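PDB 5C12: gene 2 protein from Enterobacteria phage Sf6, which cuts DNA during genome packaging as the large terminase subunit, this chain being its metal-dependent nuclease domain, while the whole protein probably also binds ATP. Local coordinates for residues Q115-F120 and I125-F130; H36-W41 and R185-G190; F172-A177 and I221-N226; E208-K213 and P248-A253. The protein carries 1 engineered substitution. All coordinates share one frame; numbering follows the deposited sequence.

Contact 1 of 4, residues Q115-F120 and I125-F130; sequences QTTEAF and ITATMF
F120 meets I125 and A127 across the short loop between helix 113-119 and strand 126-130. F120 and I125 form the larger part of the contact, with A127 beside them. CB of I125 stands 4.0 Å from CG of F120. From there the side chain forks. CG2, anti to the backbone N, comes down on the F120 ring as a CH-pi contact, 3.8 Å from the ring centroid and only 8° off the normal. The other branch runs through CG1 to CD1, which reaches CD1 of F120 at 3.7 Å. The two side chains cross at about a right angle. A127 comes at the ring edge, with its CB 4.3 Å from CD2 of F120. The same methyl touches CG2 of T116 at 3.8 Å. T116 turns its hydroxyl back to the carbonyl of L112, which leaves the methyl for the strand. F120 also meets Y101 edge-to-face and touches helix 82-95. The packing closes a beta-alpha-beta unit of strand 100-104, helix 113-119 and strand 126-130, at one edge of the mixed sheet.

Contact 2 of 4, residues H36-W41 and R185-G190; sequences HKKLGW and RAVVHG
K38 and L39 make the contact from the first segment, and A186 and V187 receive them. K38 comes first. Its CG lies anti to the carbonyl carbon (chi1 -65°), and beyond it the chain is extended. The aliphatic part therefore runs past V187, and CD comes 3.9 Å from CG1 of V187. NZ goes on to hydrogen bonds with the carbonyl oxygens of A31, in helix 26-32, and T33, just after it. L39 follows and is the main apolar piece. Its CD1 is shared between two residues of the other helix. It lies 3.7 Å from CG2 of V187 and 3.9 Å from CB of A186. L39 and V187 cross at about a right angle. The two methyls of V187 thus divide the work, CG1 meeting K38 and CG2 meeting L39. G40 then leaves the helix with positive phi, and W41 N bonds back to H36 O at 2.9 Å. The contact is plain apolar packing away from the metal site. It sets the end of helix 35-39 against the end of the long helix 168-189. Helix 26-32 adds A31 against V187, M198 touches A186, and strand 70-77 lies by H36 and W41 through V70.

Contact 3 of 4, residues F172-A177 and I221-N226; sequences FYYALA and IQRKFN
Segment 172-177 is one stretch of helix 168-189, and segment 221-226 is an irregular loop whose I221 CA stays 8.5 Å from the CA of Y173, so side chains bridge the gap. CG2 of I221 lies over one face of the Y173 ring. Anti to the backbone N, it makes a CH-pi contact 3.9 Å from the ring centroid and 4° off the normal. The other branch follows the ring toward its hydroxyl end: CG1 lies 3.7 Å from CE1 of Y173, and CD1 lies 3.7 Å from CZ of the same ring. The hydroxyl is hydrogen-bonded to D252, a ligand of the magnesium ion. Y173 is thus a second-shell residue of the nuclease metal site, and I221 packs against the ring that carries this hydroxyl. Further along the loop, R223 is extended from CG to NE. Its CD passes the hydroxyl of Y174 at 3.7 Å, and the ring and guanidinium planes stand 79° apart. Backbone hydrogen bonds tie I221 to I23 and R223 to M21, near the modelled start of the chain.

Contact 4 of 4, residues E208-K213 and P248-A253; sequences EKMLEK and PNLADA. With MG (magnesium ion), chain C.
OD2 of D252 binds the magnesium ion at 2.2 Å, and four waters and OD2 of D52 complete its shell. Water 1 lies 2.1 Å from the magnesium ion and donates a short hydrogen bond of 2.5 Å to OD1 of N249. N249 therefore acts here through water, with its OD1 4.1 Å from the metal. Manganese sites seen in this protein include N249 as a ligand. The bond between Y173 and OD1 of D252 probably helps to hold the carboxylate's rotation. L250 is turned to helix 208-218 instead. Its CD1 touches two groups there: CE of M210 at 3.7 Å and CB of K213 at 3.7 Å. M210 is bent at chi2 (-50°) and chi3 (-60°), and this brings its terminal methyl to the leucine; the two side chains cross at about a right angle. CD2 of L250 is the second neighbour of that methyl, 4.0 Å from CE of M210. K213 gives only the root of its side chain; its NZ leads away to a salt bridge with E76. E217, later in helix 208-218, accepts a hydrogen bond from A251 N in the first turn of helix 249-256. The start of this helix thus joins an apolar helix-helix contact to the acidic, metal-binding site of the terminase nuclease, which has an RNase H-like fold.

Overall arrangement
Contacts 3 and 4 meet at the metal site. Y173 OH lies 2.6 Å from OD1 of D252, a probable hydrogen bond, and CD1 of I221 packs on CG of P248 at 3.8 Å. Their segments alternate along the chain, and their centres are about 17 Å apart. Contact 1 lies on the other side of the chain's centre from contact 3, yet F130 CE2 reaches F172 CD2 at 3.8 Å. The side chain of T116 is about 14 Å from a magnesium ion, against about 7 Å for Y173. Contact 2 shares helix 168-189 with contact 3 but is peripheral, its centre about 35 Å from that of contact 1.

Contact 1 of 4, residues Q115-F120 and I125-F130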
loop_
_atom_site.group_PDB
_atom_site.type_symbol
_atom_site.label_atom_id
_atom_site.label_comp_id
_atom_site.label_asym_id
_atom_site.label_seq_id
_atom_site.Cartn_x
_atom_site.Cartn_y
_atom_site.Cartn_z
ATOM N N GLN A 115 -11.766 -11.168 -14.547
ATOM C CA GLN A 115 -12.052 -11.995 -13.391
ATOM C C GLN A 115 -12.415 -11.126 -12.205
ATOM O O GLN A 115 -13.301 -11.450 -11.415
ATOM C CB GLN A 115 -10.853 -12.869 -13.044
ATOM C CG GLN A 115 -11.074 -13.709 -11.806
ATOM C CD GLN A 115 -9.872 -14.548 -11.447
ATOM O OE1 GLN A 115 -8.871 -14.577 -12.173
ATOM N NE2 GLN A 115 -9.975 -15.268 -10.335
ATOM N N THR A 116 -11.712 -10.017 -12.068
ATOM C CA THR A 116 -11.956 -9.118 -10.960
ATOM C C THR A 116 -13.345 -8.515 -11.028
ATOM O O THR A 116 -14.077 -8.515 -10.031
ATOM C CB THR A 116 -10.893 -8.037 -10.919
ATOM O OG1 THR A 116 -9.611 -8.659 -10.766
ATOM C CG2 THR A 116 -11.140 -7.080 -9.799
ATOM N N THR A 117 -13.734 -8.023 -12.203
ATOM C CA THR A 117 -15.060 -7.435 -12.334
ATOM C C THR A 117 -16.168 -8.485 -12.183
ATOM O O THR A 117 -17.203 -8.207 -11.586
ATOM C CB THR A 117 -15.209 -6.627 -13.641
ATOM O OG1 THR A 117 -14.924 -7.461 -14.758
ATOM C CG2 THR A 117 -14.262 -5.443 -13.632
ATOM N N GLU A 118 -15.935 -9.706 -12.664
ATOM C CA GLU A 118 -16.864 -10.814 -12.422
ATOM C C GLU A 118 -17.056 -11.060 -10.931
ATOM O O GLU A 118 -18.166 -11.330 -10.459
ATOM C CB GLU A 118 -16.370 -12.113 -13.093
ATOM C CG GLU A 118 -16.408 -12.116 -14.623
ATOM C CD GLU A 118 -15.771 -13.374 -15.256
ATOM O OE1 GLU A 118 -15.154 -14.176 -14.514
ATOM O OE2 GLU A 118 -15.877 -13.560 -16.498
ATOM N N ALA A 119 -15.970 -10.953 -10.180
ATOM C CA ALA A 119 -16.040 -11.276 -8.769
ATOM C C ALA A 119 -16.911 -10.279 -8.023
ATOM O O ALA A 119 -17.577 -10.628 -7.039
ATOM C CB ALA A 119 -14.651 -11.308 -8.183
ATOM N N PHE A 120 -16.913 -9.046 -8.507
ATOM C CA PHE A 120 -17.630 -7.950 -7.859
ATOM C C PHE A 120 -18.994 -7.697 -8.518
ATOM O O PHE A 120 -19.652 -6.726 -8.183
ATOM C CB PHE A 120 -16.792 -6.668 -7.907
ATOM C CG PHE A 120 -15.490 -6.732 -7.134
ATOM C CD1 PHE A 120 -15.372 -7.480 -5.969
ATOM C CD2 PHE A 120 -14.383 -6.032 -7.576
ATOM C CE1 PHE A 120 -14.177 -7.509 -5.265
ATOM C CE2 PHE A 120 -13.184 -6.056 -6.863
ATOM C CZ PHE A 120 -13.082 -6.822 -5.727
ATOM N N ILE A 125 -18.462 -2.183 -5.640
ATOM C CA ILE A 125 -17.013 -2.174 -5.427
ATOM C C ILE A 125 -16.346 -1.816 -6.729
ATOM O O ILE A 125 -16.564 -2.488 -7.753
ATOM C CB ILE A 125 -16.497 -3.547 -4.982
ATOM C CG1 ILE A 125 -17.317 -4.046 -3.800
ATOM C CG2 ILE A 125 -15.011 -3.466 -4.675
ATOM C CD1 ILE A 125 -16.922 -5.397 -3.318
ATOM N N THR A 126 -15.582 -0.730 -6.721
ATOM C CA THR A 126 -14.837 -0.341 -7.902
ATOM C C THR A 126 -13.576 -1.180 -8.002
ATOM O O THR A 126 -13.031 -1.628 -6.997
ATOM C CB THR A 126 -14.436 1.133 -7.881
ATOM O OG1 THR A 126 -13.539 1.370 -6.788
ATOM C CG2 THR A 126 -15.662 2.012 -7.754
ATOM N N ALA A 127 -13.109 -1.387 -9.223
ATOM C CA ALA A 127 -11.897 -2.142 -9.487
ATOM C C ALA A 127 -10.965 -1.279 -10.317
ATOM O O ALA A 127 -11.342 -0.828 -11.407
ATOM C CB ALA A 127 -12.213 -3.434 -10.223
ATOM N N THR A 128 -9.757 -1.052 -9.812
ATOM C CA THR A 128 -8.776 -0.187 -10.465
ATOM C C THR A 128 -7.456 -0.909 -10.632
ATOM O O THR A 128 -6.936 -1.483 -9.654
ATOM C CB THR A 128 -8.567 1.095 -9.648
ATOM O OG1 THR A 128 -9.798 1.815 -9.602
ATOM C CG2 THR A 128 -7.472 1.955 -10.258
ATOM N N MET A 129 -6.922 -0.923 -11.854
ATOM C CA MET A 129 -5.635 -1.549 -12.087
ATOM C C MET A 129 -4.588 -0.516 -11.734
ATOM O O MET A 129 -4.606 0.595 -12.246
ATOM C CB MET A 129 -5.464 -1.998 -13.543
ATOM C CG MET A 129 -4.022 -2.441 -13.828
ATOM S SD MET A 129 -3.754 -3.006 -15.519
ATOM C CE MET A 129 -4.703 -4.424 -15.326
ATOM N N PHE A 130 -3.671 -0.891 -10.862
ATOM C CA PHE A 130 -2.562 -0.038 -10.474
ATOM C C PHE A 130 -1.334 -0.423 -11.256
ATOM O O PHE A 130 -0.986 -1.602 -11.317
ATOM C CB PHE A 130 -2.306 -0.228 -8.978
ATOM C CG PHE A 130 -1.219 0.652 -8.410
ATOM C CD1 PHE A 130 0.106 0.289 -8.509
ATOM C CD2 PHE A 130 -1.557 1.830 -7.770
ATOM C CE1 PHE A 130 1.088 1.090 -7.947
ATOM C CE2 PHE A 130 -0.572 2.642 -7.226
ATOM C CZ PHE A 130 0.731 2.272 -7.350
#

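Contact 2 of 4, residues H36-W41 and R185-G190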
loop_
_atom_site.group_PDB
_atom_site.type_symbol
_atom_site.label_atom_id
_atom_site.label_comp_id
_atom_site.label_asym_id
_atom_site.label_seq_id
_atom_site.Cartn_x
_atom_site.Cartn_y
_atom_site.Cartn_z
ATOM N N HIS A 36 -4.573 5.064 16.492
ATOM C CA HIS A 36 -5.929 5.577 16.656
ATOM C C HIS A 36 -6.442 5.383 18.090
ATOM O O HIS A 36 -7.173 6.226 18.609
ATOM C CB HIS A 36 -6.903 4.988 15.622
ATOM C CG HIS A 36 -7.226 3.538 15.814
ATOM N ND1 HIS A 36 -6.317 2.527 15.588
ATOM C CD2 HIS A 36 -8.385 2.927 16.167
ATOM C CE1 HIS A 36 -6.888 1.360 15.825
ATOM N NE2 HIS A 36 -8.141 1.576 16.181
ATOM N N LYS A 37 -6.012 4.306 18.742
ATOM C CA LYS A 37 -6.359 4.090 20.138
ATOM C C LYS A 37 -5.565 5.004 21.046
ATOM O O LYS A 37 -6.111 5.550 22.005
ATOM C CB LYS A 37 -6.134 2.626 20.511
ATOM C CG LYS A 37 -7.030 1.680 19.748
ATOM C CD LYS A 37 -6.833 0.242 20.164
ATOM C CE LYS A 37 -7.914 -0.644 19.567
ATOM N NZ LYS A 37 -7.773 -2.058 20.006
ATOM N N LYS A 38 -4.276 5.163 20.756
ATOM C CA LYS A 38 -3.397 6.001 21.569
ATOM C C LYS A 38 -3.837 7.462 21.552
ATOM O O LYS A 38 -3.733 8.172 22.554
ATOM C CB LYS A 38 -1.958 5.906 21.060
ATOM C CG LYS A 38 -1.321 4.525 21.214
ATOM C CD LYS A 38 -0.034 4.451 20.418
ATOM C CE LYS A 38 0.592 3.069 20.490
ATOM N NZ LYS A 38 1.745 2.967 19.570
ATOM N N LEU A 39 -4.328 7.906 20.408
ATOM C CA LEU A 39 -4.648 9.308 20.207
ATOM C C LEU A 39 -6.143 9.600 20.279
ATOM O O LEU A 39 -6.543 10.756 20.269
ATOM C CB LEU A 39 -4.098 9.780 18.867
ATOM C CG LEU A 39 -2.578 9.727 18.722
ATOM C CD1 LEU A 39 -2.163 10.036 17.285
ATOM C CD2 LEU A 39 -1.921 10.685 19.695
ATOM N N GLY A 40 -6.966 8.561 20.330
ATOM C CA GLY A 40 -8.386 8.746 20.549
ATOM C C GLY A 40 -9.193 9.139 19.323
ATOM O O GLY A 40 -10.032 10.040 19.393
ATOM N N TRP A 41 -8.968 8.464 18.209
ATOM C CA TRP A 41 -9.857 8.647 17.062
ATOM C C TRP A 41 -10.256 7.323 16.437
ATOM O O TRP A 41 -9.696 6.279 16.757
ATOM C CB TRP A 41 -9.261 9.597 16.024
ATOM C CG TRP A 41 -7.874 9.315 15.617
ATOM C CD1 TRP A 41 -6.725 9.778 16.207
ATOM C CD2 TRP A 41 -7.463 8.518 14.518
ATOM N NE1 TRP A 41 -5.627 9.305 15.532
ATOM C CE2 TRP A 41 -6.058 8.540 14.482
ATOM C CE3 TRP A 41 -8.149 7.799 13.535
ATOM C CZ2 TRP A 41 -5.329 7.856 13.514
ATOM C CZ3 TRP A 41 -7.415 7.132 12.587
ATOM C CH2 TRP A 41 -6.026 7.161 12.584
ATOM N N ARG A 185 5.111 11.554 14.674
ATOM C CA ARG A 185 5.266 12.845 15.332
ATOM C C ARG A 185 4.090 13.133 16.276
ATOM O O ARG A 185 4.251 13.721 17.329
ATOM C CB ARG A 185 5.420 13.967 14.309
ATOM C CG ARG A 185 6.686 13.870 13.453
ATOM C CD ARG A 185 7.990 13.901 14.242
ATOM N NE ARG A 185 8.173 15.132 15.012
ATOM C CZ ARG A 185 9.310 15.470 15.616
ATOM N NH1 ARG A 185 10.368 14.678 15.523
ATOM N NH2 ARG A 185 9.394 16.603 16.293
ATOM N N ALA A 186 2.894 12.691 15.909
ATOM C CA ALA A 186 1.746 12.909 16.771
ATOM C C ALA A 186 1.802 12.033 18.026
ATOM O O ALA A 186 1.540 12.497 19.133
ATOM C CB ALA A 186 0.468 12.612 15.992
ATOM N N VAL A 187 2.149 10.772 17.833
ATOM C CA VAL A 187 2.138 9.782 18.905
ATOM C C VAL A 187 3.309 10.000 19.867
ATOM O O VAL A 187 3.144 9.918 21.090
ATOM C CB VAL A 187 2.204 8.357 18.331
ATOM C CG1 VAL A 187 2.473 7.321 19.441
ATOM C CG2 VAL A 187 0.925 8.026 17.604
ATOM N N VAL A 188 4.490 10.252 19.313
ATOM C CA VAL A 188 5.727 10.271 20.105
ATOM C C VAL A 188 6.148 11.687 20.492
ATOM O O VAL A 188 6.771 11.889 21.530
ATOM C CB VAL A 188 6.884 9.551 19.358
ATOM C CG1 VAL A 188 8.177 9.594 20.141
ATOM C CG2 VAL A 188 6.506 8.100 19.046
ATOM N N HIS A 189 5.822 12.682 19.667
ATOM C CA HIS A 189 6.205 14.064 19.953
ATOM C C HIS A 189 5.035 14.989 20.274
ATOM O O HIS A 189 5.228 16.177 20.475
ATOM C CB HIS A 189 7.012 14.639 18.802
ATOM C CG HIS A 189 8.320 13.951 18.590
ATOM N ND1 HIS A 189 9.485 14.377 19.196
ATOM C CD2 HIS A 189 8.645 12.859 17.862
ATOM C CE1 HIS A 189 10.475 13.582 18.826
ATOM N NE2 HIS A 189 9.994 12.656 18.020
ATOM N N GLY A 190 3.822 14.449 20.317
ATOM C CA GLY A 190 2.656 15.241 20.680
ATOM C C GLY A 190 2.313 16.356 19.701
ATOM O O GLY A 190 1.651 17.324 20.077
#

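Contact 3 of 4, residues F172-A177 and I221-N226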
loop_
_atom_site.group_PDB
_atom_site.type_symbol
_atom_site.label_atom_id
_atom_site.label_comp_id
_atom_site.label_asym_id
_atom_site.label_seq_id
_atom_site.Cartn_x
_atom_site.Cartn_y
_atom_site.Cartn_z
ATOM N N PHE A 172 3.035 6.727 -4.233
ATOM C CA PHE A 172 2.199 6.130 -3.197
ATOM C C PHE A 172 2.982 5.515 -2.065
ATOM O O PHE A 172 2.479 5.515 -0.937
ATOM C CB PHE A 172 1.113 5.249 -3.809
ATOM C CG PHE A 172 0.123 6.068 -4.560
ATOM C CD1 PHE A 172 -0.744 6.893 -3.865
ATOM C CD2 PHE A 172 0.147 6.141 -5.939
ATOM C CE1 PHE A 172 -1.622 7.707 -4.520
ATOM C CE2 PHE A 172 -0.739 6.966 -6.613
ATOM C CZ PHE A 172 -1.614 7.755 -5.901
ATOM N N TYR A 173 4.211 5.047 -2.294
ATOM C CA TYR A 173 5.043 4.640 -1.160
ATOM C C TYR A 173 5.383 5.859 -0.295
ATOM O O TYR A 173 5.424 5.757 0.932
ATOM C CB TYR A 173 6.319 3.909 -1.586
ATOM C CG TYR A 173 6.239 2.408 -1.443
ATOM C CD1 TYR A 173 6.017 1.840 -0.197
ATOM C CD2 TYR A 173 6.362 1.543 -2.540
ATOM C CE1 TYR A 173 5.936 0.516 -0.039
ATOM C CE2 TYR A 173 6.274 0.181 -2.386
ATOM C CZ TYR A 173 6.054 -0.333 -1.115
ATOM O OH TYR A 173 5.941 -1.676 -0.923
ATOM N N TYR A 174 5.602 7.022 -0.904
ATOM C CA TYR A 174 5.858 8.225 -0.111
ATOM C C TYR A 174 4.579 8.757 0.550
ATOM O O TYR A 174 4.658 9.386 1.600
ATOM C CB TYR A 174 6.557 9.308 -0.944
ATOM C CG TYR A 174 8.053 9.140 -0.933
ATOM C CD1 TYR A 174 8.806 9.615 0.138
ATOM C CD2 TYR A 174 8.719 8.456 -1.951
ATOM C CE1 TYR A 174 10.177 9.438 0.169
ATOM C CE2 TYR A 174 10.091 8.285 -1.918
ATOM C CZ TYR A 174 10.815 8.773 -0.855
ATOM O OH TYR A 174 12.185 8.600 -0.825
ATOM N N ALA A 175 3.412 8.515 -0.048
ATOM C CA ALA A 175 2.158 8.844 0.613
ATOM C C ALA A 175 2.088 8.051 1.911
ATOM O O ALA A 175 1.710 8.582 2.965
ATOM C CB ALA A 175 0.954 8.510 -0.290
ATOM N N LEU A 176 2.462 6.795 1.822
ATOM C CA LEU A 176 2.480 5.917 2.993
ATOM C C LEU A 176 3.508 6.433 4.007
ATOM O O LEU A 176 3.214 6.576 5.203
ATOM C CB LEU A 176 2.795 4.501 2.555
ATOM C CG LEU A 176 3.021 3.425 3.624
ATOM C CD1 LEU A 176 1.796 3.374 4.519
ATOM C CD2 LEU A 176 3.280 2.087 2.964
ATOM N N ALA A 177 4.725 6.700 3.535
ATOM C CA ALA A 177 5.778 7.150 4.418
ATOM C C ALA A 177 5.400 8.457 5.107
ATOM O O ALA A 177 5.652 8.624 6.302
ATOM C CB ALA A 177 7.081 7.277 3.679
ATOM N N ILE A 221 11.996 -1.167 1.855
ATOM C CA ILE A 221 11.699 -0.348 0.673
ATOM C C ILE A 221 12.729 0.785 0.618
ATOM O O ILE A 221 12.939 1.499 1.605
ATOM C CB ILE A 221 10.274 0.202 0.691
ATOM C CG1 ILE A 221 9.245 -0.928 0.786
ATOM C CG2 ILE A 221 10.016 1.057 -0.550
ATOM C CD1 ILE A 221 9.305 -1.928 -0.359
ATOM N N GLN A 222 13.395 0.928 -0.521
ATOM C CA GLN A 222 14.544 1.827 -0.603
ATOM C C GLN A 222 14.498 2.754 -1.807
ATOM O O GLN A 222 14.076 2.368 -2.893
ATOM C CB GLN A 222 15.850 1.031 -0.676
ATOM C CG GLN A 222 16.241 0.360 0.608
ATOM C CD GLN A 222 17.445 -0.520 0.435
ATOM O OE1 GLN A 222 17.505 -1.615 0.990
ATOM N NE2 GLN A 222 18.428 -0.046 -0.336
ATOM N N ARG A 223 14.986 3.963 -1.594
ATOM C CA ARG A 223 15.194 4.911 -2.671
ATOM C C ARG A 223 16.355 4.459 -3.554
ATOM O O ARG A 223 17.257 3.746 -3.096
ATOM C CB ARG A 223 15.467 6.280 -2.046
ATOM C CG ARG A 223 15.463 7.451 -2.988
ATOM C CD ARG A 223 15.640 8.761 -2.216
ATOM N NE ARG A 223 16.052 9.838 -3.104
ATOM C CZ ARG A 223 16.491 11.025 -2.700
ATOM N NH1 ARG A 223 16.580 11.303 -1.406
ATOM N NH2 ARG A 223 16.841 11.935 -3.598
ATOM N N LYS A 224 16.343 4.853 -4.824
ATOM C CA LYS A 224 17.495 4.616 -5.693
ATOM C C LYS A 224 17.832 5.903 -6.426
ATOM O O LYS A 224 16.961 6.759 -6.596
ATOM C CB LYS A 224 17.216 3.506 -6.712
ATOM C CG LYS A 224 16.282 3.932 -7.814
ATOM C CD LYS A 224 15.985 2.833 -8.822
ATOM C CE LYS A 224 17.179 2.541 -9.684
ATOM N NZ LYS A 224 16.793 1.668 -10.816
ATOM N N PHE A 225 19.076 5.998 -6.879
ATOM C CA PHE A 225 19.572 7.137 -7.646
ATOM C C PHE A 225 18.697 7.383 -8.859
ATOM O O PHE A 225 18.342 6.448 -9.578
ATOM C CB PHE A 225 20.997 6.874 -8.153
ATOM C CG PHE A 225 22.017 6.682 -7.072
ATOM C CD1 PHE A 225 21.964 7.422 -5.898
ATOM C CD2 PHE A 225 23.048 5.762 -7.239
ATOM C CE1 PHE A 225 22.920 7.241 -4.905
ATOM C CE2 PHE A 225 24.004 5.578 -6.253
ATOM C CZ PHE A 225 23.939 6.318 -5.084
ATOM N N ASN A 226 18.385 8.654 -9.103
ATOM C CA ASN A 226 17.602 9.042 -10.263
ATOM C C ASN A 226 18.251 10.197 -11.048
ATOM O O ASN A 226 18.541 11.242 -10.482
ATOM C CB ASN A 226 16.207 9.443 -9.806
ATOM C CG ASN A 226 15.345 9.895 -10.944
ATOM O OD1 ASN A 226 15.392 11.057 -11.351
ATOM N ND2 ASN A 226 14.566 8.977 -11.488
#

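Contact 4 of 4, residues E208-K213 and P248-A253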
loop_
_atom_site.group_PDB
_atom_site.type_symbol
_atom_site.label_atom_id
_atom_site.label_comp_id
_atom_site.label_asym_id
_atom_site.label_seq_id
_atom_site.Cartn_x
_atom_site.Cartn_y
_atom_site.Cartn_z
ATOM N N GLU A 208 -0.770 -9.898 15.239
ATOM C CA GLU A 208 0.626 -9.568 15.479
ATOM C C GLU A 208 1.575 -10.164 14.430
ATOM O O GLU A 208 2.489 -9.493 13.961
ATOM C CB GLU A 208 1.028 -10.050 16.876
ATOM C CG GLU A 208 2.339 -9.494 17.343
ATOM C CD GLU A 208 2.599 -9.804 18.805
ATOM O OE1 GLU A 208 2.085 -10.837 19.281
ATOM O OE2 GLU A 208 3.302 -9.011 19.465
ATOM N N LYS A 209 1.359 -11.421 14.072
ATOM C CA LYS A 209 2.268 -12.136 13.171
ATOM C C LYS A 209 2.313 -11.452 11.803
ATOM O O LYS A 209 3.389 -11.160 11.277
ATOM C CB LYS A 209 1.812 -13.591 13.027
ATOM C CG LYS A 209 2.473 -14.376 11.921
ATOM C CD LYS A 209 3.818 -14.915 12.325
ATOM C CE LYS A 209 4.145 -16.178 11.537
ATOM N NZ LYS A 209 5.549 -16.618 11.754
ATOM N N MET A 210 1.148 -11.187 11.239
ATOM C CA MET A 210 1.106 -10.546 9.935
ATOM C C MET A 210 1.588 -9.095 10.004
ATOM O O MET A 210 2.182 -8.580 9.053
ATOM C CB MET A 210 -0.301 -10.637 9.308
ATOM C CG MET A 210 -0.709 -12.045 8.833
ATOM S SD MET A 210 0.552 -12.813 7.798
ATOM C CE MET A 210 0.662 -11.661 6.474
ATOM N N LEU A 211 1.321 -8.412 11.112
ATOM C CA LEU A 211 1.780 -7.041 11.242
ATOM C C LEU A 211 3.312 -6.995 11.227
ATOM O O LEU A 211 3.902 -6.135 10.569
ATOM C CB LEU A 211 1.217 -6.396 12.513
ATOM C CG LEU A 211 1.460 -4.901 12.675
ATOM C CD1 LEU A 211 0.828 -4.123 11.553
ATOM C CD2 LEU A 211 0.927 -4.436 14.047
ATOM N N GLU A 212 3.951 -7.903 11.962
ATOM C CA GLU A 212 5.411 -8.019 11.981
ATOM C C GLU A 212 5.964 -8.337 10.581
ATOM O O GLU A 212 6.994 -7.788 10.187
ATOM C CB GLU A 212 5.873 -9.083 12.977
ATOM C CG GLU A 212 7.379 -9.267 12.971
ATOM C CD GLU A 212 8.102 -7.942 13.137
ATOM O OE1 GLU A 212 7.695 -7.194 14.054
ATOM O OE2 GLU A 212 9.039 -7.635 12.350
ATOM N N LYS A 213 5.306 -9.219 9.838
ATOM C CA LYS A 213 5.780 -9.524 8.483
ATOM C C LYS A 213 5.722 -8.286 7.595
ATOM O O LYS A 213 6.659 -8.005 6.822
ATOM C CB LYS A 213 4.942 -10.643 7.829
ATOM C CG LYS A 213 5.098 -12.003 8.468
ATOM C CD LYS A 213 4.583 -13.058 7.498
ATOM C CE LYS A 213 4.702 -14.442 8.046
ATOM N NZ LYS A 213 4.615 -15.432 6.927
ATOM N N PRO A 248 8.377 -7.767 -1.784
ATOM C CA PRO A 248 7.642 -7.256 -0.626
ATOM C C PRO A 248 6.161 -7.091 -0.928
ATOM O O PRO A 248 5.655 -5.968 -1.016
ATOM C CB PRO A 248 8.328 -5.915 -0.371
ATOM C CG PRO A 248 8.668 -5.424 -1.754
ATOM C CD PRO A 248 9.069 -6.679 -2.507
ATOM N N ASN A 249 5.466 -8.214 -1.088
ATOM C CA ASN A 249 4.089 -8.157 -1.562
ATOM C C ASN A 249 3.106 -7.566 -0.571
ATOM O O ASN A 249 2.107 -6.967 -0.975
ATOM C CB ASN A 249 3.594 -9.532 -1.952
ATOM C CG ASN A 249 4.622 -10.325 -2.705
ATOM O OD1 ASN A 249 4.803 -10.118 -3.882
ATOM N ND2 ASN A 249 5.304 -11.244 -2.019
ATOM N N LEU A 250 3.353 -7.743 0.732
ATOM C CA LEU A 250 2.477 -7.141 1.730
ATOM C C LEU A 250 2.645 -5.617 1.721
ATOM O O LEU A 250 1.658 -4.869 1.758
ATOM C CB LEU A 250 2.769 -7.681 3.133
ATOM C CG LEU A 250 2.703 -9.179 3.337
ATOM C CD1 LEU A 250 3.173 -9.488 4.743
ATOM C CD2 LEU A 250 1.288 -9.664 3.092
ATOM N N ALA A 251 3.904 -5.161 1.687
ATOM C CA ALA A 251 4.201 -3.729 1.590
ATOM C C ALA A 251 3.580 -3.112 0.350
ATOM O O ALA A 251 2.996 -2.044 0.415
ATOM C CB ALA A 251 5.721 -3.481 1.588
ATOM N N ASP A 252 3.695 -3.814 -0.778
ATOM C CA ASP A 252 3.159 -3.275 -2.034
ATOM C C ASP A 252 1.636 -3.174 -1.987
ATOM O O ASP A 252 1.041 -2.236 -2.514
ATOM C CB ASP A 252 3.566 -4.168 -3.214
ATOM C CG ASP A 252 5.019 -3.991 -3.636
ATOM O OD1 ASP A 252 5.752 -3.118 -3.112
ATOM O OD2 ASP A 252 5.436 -4.765 -4.518
ATOM N N ALA A 253 0.996 -4.173 -1.399
ATOM C CA ALA A 253 -0.454 -4.192 -1.248
ATOM C C ALA A 253 -0.907 -2.992 -0.411
ATOM O O ALA A 253 -1.839 -2.261 -0.760
ATOM C CB ALA A 253 -0.896 -5.505 -0.628
HETATM MG MG MG C . 4.786 -6.472 -5.726
HETATM O O HOH W 1 5.799 -7.882 -4.583
HETATM O O HOH W 2 3.812 -4.866 -6.809
HETATM O O HOH W 3 4.439 -7.738 -7.099
HETATM O O HOH W 4 6.500 -6.098 -6.819
#